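Local coordinates for protein bile acid 7a-dehydratase, BaiE (PDB 4L8P) that probably catalyses the 7-alpha-dehydration of bile acid intermediates, a lyase step of bacterial bile acid metabolism, within a cystatin-like, SnoaL-type fold, at residues Ala41-Lys46 and Gln155-Lys159; Leu61-Ser66 and Pro83-Thr87. All blocks are in the same frame, centred on the assembly; numbering follows the deposited sequence. Where two conformers were deposited one is given.

Contact 1 of 2, residues Ala41-Lys46 and Gln155-Lys159; sequences AIKQLK and QWYIK
The end of the Ile42 side chain sits over one face of the Trp156 indole, the two side chains crossing at a slant. Its CD1 is 3.8 Å from the centroid of the six-membered ring, almost on the ring normal, a CH-pi contact. CG1 of Ile42 follows behind, 3.8 Å from Trp156 CD2, an atom of the ring fusion. The ethyl branch gets there because CG1 is anti to the carbonyl carbon (chi1 -70°) and the chain then runs extended through CD1. Ala41 adds its methyl, CB, at Trp156 CD1 (3.7 Å), approaching obliquely. The indole also has polar and apolar partners beyond the two segments: NE1 donates to Asp38, and Tyr149, Lys151 and Ala117 touch the side chain.

Leu45 points at the strand itself. Its CG stands opposite the backbone N (chi1 168°), which lays CD2 against the peptide after Trp156, 3.6 Å from Trp156 O. The same methyl meets CG1 of Ile158 at 3.8 Å, so one branch bridges two successive inward residues. Lys46 touches loosely with CD at Ile158 CD1; its NZ forms a salt bridge with Asp147, and it makes a cation-pi contact with Trp121. Within the strand, Gln155 NE2 donates to a lone pair of Trp156 O at 3.1 Å. Helix 41-46 crosses strand 155-159 at -52°, and this buried apolar layer joins the long N-terminal helix to the curved antiparallel sheet of the cystatin-like SnoaL fold.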
loop_
_atom_site.group_PDB
_atom_site.type_symbol
_atom_site.label_atom_id
_atom_site.label_comp_id
_atom_site.label_asym_id
_atom_site.label_seq_id
_atom_site.Cartn_x
_atom_site.Cartn_y
_atom_site.Cartn_z
ATOM N N ALA A 41 -12.586 -5.689 -6.409
ATOM C CA ALA A 41 -12.385 -5.709 -7.862
ATOM C C ALA A 41 -11.721 -4.415 -8.347
ATOM O O ALA A 41 -10.787 -4.449 -9.148
ATOM C CB ALA A 41 -13.708 -5.883 -8.553
ATOM N N ILE A 42 -12.152 -3.304 -7.774
ATOM C CA ILE A 42 -11.574 -1.981 -8.098
ATOM C C ILE A 42 -10.115 -1.869 -7.631
ATOM O O ILE A 42 -9.240 -1.374 -8.357
ATOM C CB ILE A 42 -12.462 -0.813 -7.602
ATOM C CG1 ILE A 42 -13.747 -0.770 -8.443
ATOM C CG2 ILE A 42 -11.720 0.504 -7.648
ATOM C CD1 ILE A 42 -14.866 0.043 -7.814
ATOM N N LYS A 43 -9.838 -2.305 -6.409
ATOM C CA LYS A 43 -8.437 -2.292 -5.916
ATOM C C LYS A 43 -7.515 -3.138 -6.827
ATOM O O LYS A 43 -6.377 -2.738 -7.106
ATOM C CB LYS A 43 -8.358 -2.806 -4.484
ATOM C CG LYS A 43 -9.032 -1.906 -3.477
ATOM C CD LYS A 43 -8.980 -2.581 -2.128
ATOM C CE LYS A 43 -9.549 -1.701 -1.034
ATOM N NZ LYS A 43 -9.619 -2.489 0.229
ATOM N N GLN A 44 -8.014 -4.279 -7.316
ATOM C CA GLN A 44 -7.222 -5.152 -8.205
ATOM C C GLN A 44 -7.069 -4.577 -9.614
ATOM O O GLN A 44 -6.028 -4.729 -10.243
ATOM C CB GLN A 44 -7.796 -6.555 -8.273
ATOM C CG GLN A 44 -7.758 -7.263 -6.921
ATOM C CD GLN A 44 -7.731 -8.782 -6.988
ATOM O OE1 GLN A 44 -7.282 -9.369 -7.969
ATOM N NE2 GLN A 44 -8.140 -9.412 -5.901
ATOM N N LEU A 45 -8.101 -3.869 -10.056
ATOM C CA LEU A 45 -8.088 -3.156 -11.336
ATOM C C LEU A 45 -7.003 -2.096 -11.317
ATOM O O LEU A 45 -6.201 -1.970 -12.251
ATOM C CB LEU A 45 -9.464 -2.504 -11.594
ATOM C CG LEU A 45 -9.586 -1.478 -12.728
ATOM C CD1 LEU A 45 -9.392 -2.146 -14.072
ATOM C CD2 LEU A 45 -10.943 -0.793 -12.660
ATOM N N LYS A 46 -6.987 -1.274 -10.265
ATOM C CA LYS A 46 -5.957 -0.229 -10.171
ATOM C C LYS A 46 -4.551 -0.827 -10.045
ATOM O O LYS A 46 -3.590 -0.314 -10.638
ATOM C CB LYS A 46 -6.244 0.728 -9.017
ATOM C CG LYS A 46 -5.350 1.977 -9.035
ATOM C CD LYS A 46 -5.663 2.879 -10.248
ATOM C CE LYS A 46 -5.003 4.240 -10.101
ATOM N NZ LYS A 46 -5.525 5.261 -11.007
ATOM N N GLN A 155 -17.736 -6.199 -15.250
ATOM C CA GLN A 155 -16.325 -5.886 -15.137
ATOM C C GLN A 155 -16.156 -4.394 -14.866
ATOM O O GLN A 155 -16.824 -3.565 -15.505
ATOM C CB GLN A 155 -15.625 -6.239 -16.461
ATOM C CG GLN A 155 -14.155 -5.845 -16.577
ATOM C CD GLN A 155 -13.259 -6.606 -15.637
ATOM O OE1 GLN A 155 -13.430 -7.814 -15.433
ATOM N NE2 GLN A 155 -12.281 -5.904 -15.055
ATOM N N TRP A 156 -15.252 -4.070 -13.949
ATOM C CA TRP A 156 -14.905 -2.685 -13.639
ATOM C C TRP A 156 -13.807 -2.156 -14.559
ATOM O O TRP A 156 -12.872 -2.882 -14.898
ATOM C CB TRP A 156 -14.465 -2.547 -12.168
ATOM C CG TRP A 156 -15.623 -2.650 -11.211
ATOM C CD1 TRP A 156 -16.014 -3.747 -10.510
ATOM C CD2 TRP A 156 -16.552 -1.599 -10.869
ATOM N NE1 TRP A 156 -17.117 -3.455 -9.744
ATOM C CE2 TRP A 156 -17.471 -2.141 -9.942
ATOM C CE3 TRP A 156 -16.689 -0.243 -11.250
ATOM C CZ2 TRP A 156 -18.529 -1.364 -9.377
ATOM C CZ3 TRP A 156 -17.726 0.516 -10.689
ATOM C CH2 TRP A 156 -18.645 -0.058 -9.776
ATOM N N TYR A 157 -13.943 -0.889 -14.926
ATOM C CA TYR A 157 -12.996 -0.171 -15.768
ATOM C C TYR A 157 -12.732 1.219 -15.202
ATOM O O TYR A 157 -13.566 1.789 -14.533
ATOM C CB TYR A 157 -13.532 -0.002 -17.200
ATOM C CG TYR A 157 -13.836 -1.293 -17.901
ATOM C CD1 TYR A 157 -12.850 -1.938 -18.654
ATOM C CD2 TYR A 157 -15.091 -1.879 -17.830
ATOM C CE1 TYR A 157 -13.096 -3.123 -19.307
ATOM C CE2 TYR A 157 -15.352 -3.089 -18.494
ATOM C CZ TYR A 157 -14.350 -3.701 -19.228
ATOM O OH TYR A 157 -14.585 -4.904 -19.860
ATOM N N ILE A 158 -11.575 1.768 -15.561
ATOM C CA ILE A 158 -11.200 3.139 -15.211
ATOM C C ILE A 158 -11.677 4.043 -16.346
ATOM O O ILE A 158 -11.369 3.780 -17.507
ATOM C CB ILE A 158 -9.667 3.247 -15.048
ATOM C CG1 ILE A 158 -9.124 2.228 -14.047
ATOM C CG2 ILE A 158 -9.288 4.629 -14.597
ATOM C CD1 ILE A 158 -7.616 2.125 -14.043
ATOM N N LYS A 159 -12.404 5.102 -15.981
ATOM C CA LYS A 159 -12.994 6.058 -16.927
ATOM C C LYS A 159 -12.172 7.345 -16.969
ATOM O O LYS A 159 -11.884 7.871 -18.044
ATOM C CB LYS A 159 -14.430 6.388 -16.512
ATOM C CG LYS A 159 -15.170 7.295 -17.479
ATOM C CD LYS A 159 -16.525 7.731 -16.930
#

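Contact 2 of 2, residues Leu61-Ser66 and Pro83-Thr87; sequences LETTLS and PKEVT
Glu62 meets Pro83 where it opens a type I beta turn, Glu62 to Leu65, that packs against the start of helix 83-93 in the SnoaL-like fold. CG of Glu62 packs on CB of Pro83 at 3.5 Å, the two side chains crossing at about a right angle. The Glu62 chain leaves with CG opposite the backbone N (chi1 -167°) and stays extended, which carries its carboxylate past the proline to the first turn of helix 83-93. There OE2 is 4.0 Å from Lys84 N, too long for a bond. OE1 is 3.7 Å from Thr87 OG1, which is hydrogen-bonded to Lys84 O.

On another part of the contact Leu65 and Val86 meet tip to tip, Leu65 CD1 lying 3.8 Å from Val86 CB. The methyl of Thr87, CG2, touches both Glu62 CB and Leu61 CD2.

Farther out, the turn has its own bond, Leu65 N to Glu62 O (3.2 Å). Around it, Leu61 O accepts from both N and OG1 of Thr64, and Ser66 OG is bonded to Glu150 on the sheet. Tyr73 packs on Pro83 and Val86, and its hydroxyl is hydrogen-bonded to Ser66 O. That same carbonyl oxygen, Ser66 O, lies 3.6 Å from CG of the Pro83 ring.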
loop_
_atom_site.group_PDB
_atom_site.type_symbol
_atom_site.label_atom_id
_atom_site.label_comp_id
_atom_site.label_asym_id
_atom_site.label_seq_id
_atom_site.Cartn_x
_atom_site.Cartn_y
_atom_site.Cartn_z
ATOM N N LEU A 61 -2.651 -2.815 -20.507
ATOM C CA LEU A 61 -3.132 -1.595 -19.855
ATOM C C LEU A 61 -4.439 -1.097 -20.477
ATOM O O LEU A 61 -5.359 -0.642 -19.788
ATOM C CB LEU A 61 -2.096 -0.489 -19.933
ATOM C CG LEU A 61 -2.450 0.753 -19.096
ATOM C CD1 LEU A 61 -1.147 1.368 -18.615
ATOM C CD2 LEU A 61 -3.204 1.829 -19.873
ATOM N N GLU A 62 -4.540 -1.179 -21.802
ATOM C CA GLU A 62 -5.742 -0.748 -22.505
ATOM C C GLU A 62 -7.023 -1.451 -22.001
ATOM O O GLU A 62 -8.083 -0.839 -21.969
ATOM C CB GLU A 62 -5.584 -0.995 -24.024
ATOM C CG GLU A 62 -6.637 -0.313 -24.877
ATOM C CD GLU A 62 -6.397 -0.502 -26.376
ATOM O OE1 GLU A 62 -5.231 -0.611 -26.772
ATOM O OE2 GLU A 62 -7.383 -0.515 -27.136
ATOM N N THR A 63 -6.906 -2.693 -21.546
ATOM C CA THR A 63 -8.059 -3.469 -21.037
ATOM C C THR A 63 -8.591 -2.965 -19.689
ATOM O O THR A 63 -9.688 -3.326 -19.298
ATOM C CB THR A 63 -7.763 -4.971 -20.898
ATOM O OG1 THR A 63 -6.842 -5.218 -19.814
ATOM C CG2 THR A 63 -7.228 -5.557 -22.193
ATOM N N THR A 64 -7.817 -2.137 -18.989
ATOM C CA THR A 64 -8.277 -1.515 -17.743
ATOM C C THR A 64 -9.124 -0.253 -17.952
ATOM O O THR A 64 -9.725 0.235 -17.000
ATOM C CB THR A 64 -7.083 -1.159 -16.810
ATOM O OG1 THR A 64 -6.368 -0.031 -17.336
ATOM C CG2 THR A 64 -6.158 -2.365 -16.593
ATOM N N LEU A 65 -9.149 0.285 -19.171
ATOM C CA LEU A 65 -9.809 1.542 -19.497
ATOM C C LEU A 65 -11.192 1.242 -20.031
ATOM O O LEU A 65 -11.415 0.252 -20.774
ATOM C CB LEU A 65 -9.013 2.342 -20.547
ATOM C CG LEU A 65 -7.535 2.606 -20.201
ATOM C CD1 LEU A 65 -6.834 3.374 -21.321
ATOM C CD2 LEU A 65 -7.415 3.338 -18.873
ATOM N N SER A 66 -12.133 2.091 -19.677
ATOM C CA SER A 66 -13.523 1.856 -20.089
ATOM C C SER A 66 -13.702 1.750 -21.599
ATOM O O SER A 66 -13.130 2.556 -22.324
ATOM C CB SER A 66 -14.421 2.955 -19.549
ATOM O OG SER A 66 -15.751 2.740 -20.003
ATOM N N PRO A 83 -9.369 4.473 -25.578
ATOM C CA PRO A 83 -8.285 3.741 -24.914
ATOM C C PRO A 83 -7.014 3.633 -25.738
ATOM O O PRO A 83 -5.923 3.747 -25.168
ATOM C CB PRO A 83 -8.890 2.354 -24.679
ATOM C CG PRO A 83 -10.349 2.618 -24.547
ATOM C CD PRO A 83 -10.617 3.687 -25.574
ATOM N N LYS A 84 -7.134 3.443 -27.061
ATOM C CA LYS A 84 -5.955 3.356 -27.910
ATOM C C LYS A 84 -5.159 4.658 -27.949
ATOM O O LYS A 84 -3.931 4.640 -28.004
ATOM C CB LYS A 84 -6.337 2.968 -29.355
ATOM C CG LYS A 84 -5.125 2.714 -30.239
ATOM C CD LYS A 84 -5.478 2.077 -31.582
ATOM C CE LYS A 84 -5.163 0.591 -31.640
ATOM N NZ LYS A 84 -5.281 0.088 -33.037
ATOM N N GLU A 85 -5.857 5.786 -27.963
ATOM C CA GLU A 85 -5.191 7.097 -27.910
ATOM C C GLU A 85 -4.417 7.243 -26.599
ATOM O O GLU A 85 -3.320 7.803 -26.588
ATOM C CB GLU A 85 -6.178 8.265 -28.072
ATOM C CG GLU A 85 -6.671 8.523 -29.502
ATOM C CD GLU A 85 -7.501 9.797 -29.636
ATOM O OE1 GLU A 85 -7.646 10.513 -28.629
ATOM O OE2 GLU A 85 -7.998 10.101 -30.763
ATOM N N VAL A 86 -4.995 6.759 -25.507
ATOM C CA VAL A 86 -4.312 6.809 -24.214
ATOM C C VAL A 86 -3.013 5.998 -24.279
ATOM O O VAL A 86 -1.951 6.501 -23.899
ATOM C CB VAL A 86 -5.182 6.319 -23.057
ATOM C CG1 VAL A 86 -4.358 6.255 -21.767
ATOM C CG2 VAL A 86 -6.407 7.211 -22.854
ATOM N N THR A 87 -3.088 4.757 -24.774
ATOM C CA THR A 87 -1.890 3.900 -24.798
ATOM C C THR A 87 -0.861 4.338 -25.847
ATOM O O THR A 87 0.342 4.153 -25.628
ATOM C CB THR A 87 -2.250 2.401 -24.924
ATOM O OG1 THR A 87 -2.973 2.194 -26.141
ATOM C CG2 THR A 87 -3.104 1.965 -23.758
#

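Contact 1 is the more buried of the two and joins the long helix 22-55 to strand 155-172. Contact 2 is partly buried and joins a turn to helix 83-93, with an acidic and a basic side chain toward its outer part. Both use branched aliphatic side chains; contact 1 adds an indole face, contact 2 a proline ring and the stem of a glutamate. Along the chain, contact 2 is nested inside the loop that contact 1 closes. They touch directly: Ile158 N is 2.8 Å from Thr64 O, and Ile158 O is 2.9 Å from Ser66 N, both probable hydrogen bonds. Thr64 also packs on Leu45, so 61-66 adjoins both segments of contact 1.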